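Local coordinates for homoserine kinase (Cytophaga hutchinsonii, PDB 4P52), which probably catalyses the ATP-dependent phosphorylation of L-homoserine to O-phospho-L-homoserine, a step on the way to threonine, as a member of the GHMP kinase family, at residues Val35-Cys40 / His161-Ala166; Ser124-Val129 / Pro167-Gly172. All coordinates share one frame; numbering follows the deposited sequence.

Interaction 1: Val35-Cys40 / His161-Ala166; sequences VANVSC and HADNVA
The methyl of Ala-36 sits between Asp-163 and Asn-164, two residues from the first turn of helix 162-170, where strand 26-36 meets this helix in the GHMP kinase fold. Ala-36 CB rests over the face of the Asp-163 carboxylate, 3.6 Å from Asp-163 CG and about as far from both oxygens. On the Asn-164 amide the same methyl bears obliquely over the face, nearer the nitrogen, with Ala-36 CB 3.4 Å from Asn-164 ND2. Alanine suits a place where strand and helix come so close, the CA atoms of Ala-36 and Asp-163 being 5.6 Å apart. A water accepts from both Ala-36 N and Asn-164 ND2, and ND2 also bonds to Thr-34 OG1, so the amide is tied to the strand. Asp-163 reaches the methyl because its CG stands between the backbone N and the carbonyl carbon (chi1 64°). Were a glycine to stand here, the Ala-36 methyl would probably lose its carboxylate cover and a gap would open beside the strand. Farther out, Asn-37 is positioned by Asp-43 N, which donates to Asn-37 OD1. Asn-37 OD1 lies 3.3 Å from Asp-163 OD2, two acceptors side by side without a bond, their amide and carboxylate planes turned 59° apart.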
loop_
_atom_site.group_PDB
_atom_site.type_symbol
_atom_site.label_atom_id
_atom_site.label_comp_id
_atom_site.label_asym_id
_atom_site.label_seq_id
_atom_site.Cartn_x
_atom_site.Cartn_y
_atom_site.Cartn_z
ATOM N N VAL A 35 -13.215 -8.401 9.880
ATOM C CA VAL A 35 -12.041 -7.866 10.546
ATOM C C VAL A 35 -11.502 -6.637 9.789
ATOM O O VAL A 35 -10.992 -6.750 8.675
ATOM C CB VAL A 35 -10.933 -8.928 10.657
ATOM C CG1 VAL A 35 -9.661 -8.317 11.253
ATOM C CG2 VAL A 35 -11.421 -10.102 11.488
ATOM N N ALA A 36 -11.604 -5.464 10.403
ATOM C CA ALA A 36 -11.067 -4.251 9.789
ATOM C C ALA A 36 -9.646 -3.889 10.281
ATOM O O ALA A 36 -9.161 -4.440 11.286
ATOM C CB ALA A 36 -12.032 -3.095 9.967
ATOM N N ASN A 37 -8.991 -2.983 9.535
ATOM C CA ASN A 37 -7.614 -2.552 9.766
ATOM C C ASN A 37 -6.556 -3.585 9.412
ATOM O O ASN A 37 -5.581 -3.268 8.711
ATOM C CB ASN A 37 -7.461 -1.951 11.152
ATOM C CG ASN A 37 -8.507 -0.866 11.401
ATOM O OD1 ASN A 37 -8.929 -0.162 10.465
ATOM N ND2 ASN A 37 -8.965 -0.755 12.629
ATOM N N VAL A 38 -6.745 -4.830 9.819
ATOM C CA VAL A 38 -5.821 -5.896 9.381
ATOM C C VAL A 38 -4.357 -5.451 9.595
ATOM O O VAL A 38 -3.552 -5.402 8.657
ATOM C CB VAL A 38 -6.081 -6.333 7.908
ATOM C CG1 VAL A 38 -5.284 -7.580 7.538
ATOM C CG2 VAL A 38 -7.572 -6.564 7.648
ATOM N N SER A 39 -4.026 -5.082 10.829
ATOM C CA SER A 39 -2.677 -4.600 11.133
ATOM C C SER A 39 -2.379 -3.195 10.556
ATOM O O SER A 39 -2.880 -2.170 11.057
ATOM C CB SER A 39 -1.623 -5.615 10.664
ATOM O OG SER A 39 -0.384 -5.321 11.261
ATOM N N CYS A 40 -1.563 -3.138 9.512
ATOM C CA CYS A 40 -1.037 -1.846 9.094
ATOM C C CYS A 40 -2.041 -1.029 8.272
ATOM O O CYS A 40 -1.891 0.181 8.153
ATOM C CB CYS A 40 0.265 -2.023 8.327
ATOM S SG CYS A 40 0.035 -3.116 6.911
ATOM N N HIS A 161 -18.051 2.735 8.352
ATOM C CA HIS A 161 -16.742 2.136 8.051
ATOM C C HIS A 161 -16.779 1.182 6.880
ATOM O O HIS A 161 -17.215 0.047 7.023
ATOM C CB HIS A 161 -16.113 1.475 9.283
ATOM C CG HIS A 161 -15.718 2.448 10.349
ATOM N ND1 HIS A 161 -16.407 2.569 11.541
ATOM C CD2 HIS A 161 -14.718 3.362 10.395
ATOM C CE1 HIS A 161 -15.839 3.502 12.282
ATOM N NE2 HIS A 161 -14.814 4.001 11.611
ATOM N N ALA A 162 -16.309 1.645 5.725
ATOM C CA ALA A 162 -16.348 0.859 4.505
ATOM C C ALA A 162 -15.514 -0.390 4.606
ATOM O O ALA A 162 -15.840 -1.402 3.988
ATOM C CB ALA A 162 -15.925 1.676 3.319
ATOM N N ASP A 163 -14.451 -0.344 5.398
ATOM C CA ASP A 163 -13.634 -1.536 5.567
ATOM C C ASP A 163 -14.299 -2.593 6.441
ATOM O O ASP A 163 -13.826 -3.725 6.506
ATOM C CB ASP A 163 -12.220 -1.223 6.041
ATOM C CG ASP A 163 -12.169 -0.596 7.423
ATOM O OD1 ASP A 163 -13.236 -0.323 8.050
ATOM O OD2 ASP A 163 -11.019 -0.367 7.875
ATOM N N ASN A 164 -15.414 -2.239 7.079
ATOM C CA ASN A 164 -16.324 -3.269 7.623
ATOM C C ASN A 164 -17.452 -3.602 6.636
ATOM O O ASN A 164 -17.674 -4.770 6.308
ATOM C CB ASN A 164 -16.933 -2.838 8.947
ATOM C CG ASN A 164 -15.912 -2.727 10.059
ATOM O OD1 ASN A 164 -15.698 -1.634 10.578
ATOM N ND2 ASN A 164 -15.306 -3.850 10.461
ATOM N N VAL A 165 -18.135 -2.564 6.155
ATOM C CA VAL A 165 -19.337 -2.718 5.365
ATOM C C VAL A 165 -19.084 -3.412 4.024
ATOM O O VAL A 165 -19.804 -4.348 3.686
ATOM C CB VAL A 165 -20.037 -1.365 5.122
ATOM C CG1 VAL A 165 -21.318 -1.572 4.356
ATOM C CG2 VAL A 165 -20.401 -0.689 6.435
ATOM N N ALA A 166 -18.076 -2.963 3.259
ATOM C CA ALA A 166 -17.820 -3.541 1.932
ATOM C C ALA A 166 -17.521 -5.057 1.960
ATOM O O ALA A 166 -18.172 -5.815 1.215
ATOM C CB ALA A 166 -16.755 -2.767 1.163
HETATM O O HOH W 1 -13.651 -5.232 12.428
#

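Interaction 2: Ser124-Val129 / Pro167-Gly172; sequences STVAGV and PCLYGG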
loop_
_atom_site.group_PDB
_atom_site.type_symbol
_atom_site.label_atom_id
_atom_site.label_comp_id
_atom_site.label_asym_id
_atom_site.label_seq_id
_atom_site.Cartn_x
_atom_site.Cartn_y
_atom_site.Cartn_z
ATOM N N SER A 124 -25.516 -6.073 10.772
ATOM C CA SER A 124 -26.950 -5.831 10.845
ATOM C C SER A 124 -27.453 -5.063 9.633
ATOM O O SER A 124 -28.480 -5.408 9.022
ATOM C CB SER A 124 -27.247 -5.032 12.105
ATOM O OG SER A 124 -27.129 -5.874 13.244
ATOM N N THR A 125 -26.723 -4.004 9.300
ATOM C CA THR A 125 -27.114 -3.084 8.261
ATOM C C THR A 125 -27.052 -3.774 6.902
ATOM O O THR A 125 -27.981 -3.635 6.085
ATOM C CB THR A 125 -26.168 -1.882 8.265
ATOM O OG1 THR A 125 -26.159 -1.298 9.576
ATOM C CG2 THR A 125 -26.611 -0.857 7.263
ATOM N N VAL A 126 -25.964 -4.521 6.672
ATOM C CA VAL A 126 -25.767 -5.249 5.425
ATOM C C VAL A 126 -26.853 -6.340 5.314
ATOM O O VAL A 126 -27.461 -6.507 4.255
ATOM C CB VAL A 126 -24.343 -5.836 5.351
ATOM C CG1 VAL A 126 -24.234 -6.889 4.278
ATOM C CG2 VAL A 126 -23.338 -4.730 5.103
ATOM N N ALA A 127 -27.117 -7.047 6.411
ATOM C CA ALA A 127 -28.200 -8.000 6.442
ATOM C C ALA A 127 -29.547 -7.396 6.015
ATOM O O ALA A 127 -30.233 -7.969 5.148
ATOM C CB ALA A 127 -28.305 -8.667 7.796
ATOM N N GLY A 128 -29.902 -6.235 6.559
ATOM C CA GLY A 128 -31.161 -5.588 6.188
ATOM C C GLY A 128 -31.260 -5.210 4.720
ATOM O O GLY A 128 -32.296 -5.427 4.075
ATOM N N VAL A 129 -30.179 -4.673 4.172
ATOM C CA VAL A 129 -30.202 -4.131 2.813
ATOM C C VAL A 129 -30.212 -5.262 1.785
ATOM O O VAL A 129 -30.993 -5.255 0.825
ATOM C CB VAL A 129 -29.009 -3.186 2.571
ATOM C CG1 VAL A 129 -28.990 -2.730 1.135
ATOM C CG2 VAL A 129 -29.131 -1.974 3.472
ATOM N N PRO A 167 -16.571 -5.510 2.820
ATOM C CA PRO A 167 -16.306 -6.963 2.864
ATOM C C PRO A 167 -17.493 -7.763 3.426
ATOM O O PRO A 167 -17.691 -8.955 3.079
ATOM C CB PRO A 167 -15.081 -7.092 3.785
ATOM C CG PRO A 167 -15.086 -5.850 4.610
ATOM C CD PRO A 167 -15.702 -4.764 3.752
ATOM N N CYS A 168 -18.274 -7.117 4.283
ATOM C CA CYS A 168 -19.435 -7.751 4.818
ATOM C C CYS A 168 -20.435 -8.028 3.685
ATOM O O CYS A 168 -20.943 -9.142 3.545
ATOM C CB CYS A 168 -20.074 -6.885 5.899
ATOM S SG CYS A 168 -21.508 -7.734 6.581
ATOM N N LEU A 169 -20.700 -7.009 2.888
ATOM C CA LEU A 169 -21.645 -7.104 1.800
ATOM C C LEU A 169 -21.117 -7.903 0.617
ATOM O O LEU A 169 -21.867 -8.632 -0.004
ATOM C CB LEU A 169 -22.060 -5.699 1.337
ATOM C CG LEU A 169 -22.945 -5.579 0.097
ATOM C CD1 LEU A 169 -24.347 -6.189 0.271
ATOM C CD2 LEU A 169 -23.026 -4.110 -0.301
ATOM N N TYR A 170 -19.841 -7.754 0.297
ATOM C CA TYR A 170 -19.306 -8.321 -0.925
ATOM C C TYR A 170 -18.648 -9.635 -0.685
ATOM O O TYR A 170 -18.391 -10.362 -1.627
ATOM C CB TYR A 170 -18.269 -7.402 -1.552
ATOM C CG TYR A 170 -18.822 -6.106 -2.060
ATOM C CD1 TYR A 170 -20.098 -6.021 -2.592
ATOM C CD2 TYR A 170 -18.055 -4.950 -2.028
ATOM C CE1 TYR A 170 -20.604 -4.812 -3.055
ATOM C CE2 TYR A 170 -18.548 -3.744 -2.496
ATOM C CZ TYR A 170 -19.818 -3.686 -3.016
ATOM O OH TYR A 170 -20.279 -2.481 -3.491
ATOM N N GLY A 171 -18.340 -9.936 0.572
ATOM C CA GLY A 171 -17.481 -11.078 0.875
ATOM C C GLY A 171 -16.032 -10.805 0.527
ATOM O O GLY A 171 -15.712 -9.868 -0.205
ATOM N N GLY A 172 -15.148 -11.609 1.096
ATOM C CA GLY A 172 -13.762 -11.607 0.696
ATOM C C GLY A 172 -12.926 -10.576 1.404
ATOM O O GLY A 172 -13.265 -10.116 2.513
#
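Val-126 faces Cys-168 and Leu-169 with both of its methyls: CG1 stands anti to the backbone N (chi1 164°), CG2 anti to the carbonyl carbon, and the fork they form opens onto the neighbouring helix. Cys-168 answers with an extended side chain, its SG also anti to the backbone N (chi1 -178°), which carries the sulfur out to the valine. There Cys-168 SG comes against the branch point itself, 3.6 Å from Val-126 CB, with the two methyls only slightly farther off. The second methyl, CG2, reaches back to Cys-168 CB as well. Val-126 CG1 meets the helix backbone directly, 3.6 Å from Leu-169 CA, and touches the root of the leucine side chain at 3.8 Å from Leu-169 CB. The helices are close here, the CA atoms of Val-126 and Leu-169 being 5.8 Å apart, and residues of modest bulk suit such spacing: a branched valine fills the interface, and cysteine offers a slim, weakly polar group that tolerates an apolar setting. The longer Leu-169 also packs on Leu-145 and Leu-146, while Cys-168 also packs on Pro-32 and Thr-34 of strand 26-36. Beyond Tyr-170 the helix ends at Gly-171, whose positive phi comes easily to a residue without a side chain. The whole is a buried, apolar helix-helix contact in the N-terminal domain of the GHMP kinase fold, in which helix 120-135 follows the glycine- and serine-rich loop that probably holds the ATP phosphates, as in relatives.

Helix 162-170 is common to both interactions. Its first turn faces strand 26-36 in interaction 1, and its last turn faces helix 120-135 in interaction 2, with the two centres 13 Å apart. Along the chain the segments alternate: 35-40, 124-129, 161-166, then 167-172, so the contacts interlock. Besides the helix itself, packing of Val-165 CG1 on Val-126 CG2, 3.8 Å apart, joins them directly. Strand 26-36 belongs to the mixed sheet, and the side chain of Cys-168 in interaction 2 also packs against that strand. One helix is thereby fixed against both the sheet and the helix following the probable phosphate-binding loop, close to the centre of the folded chain.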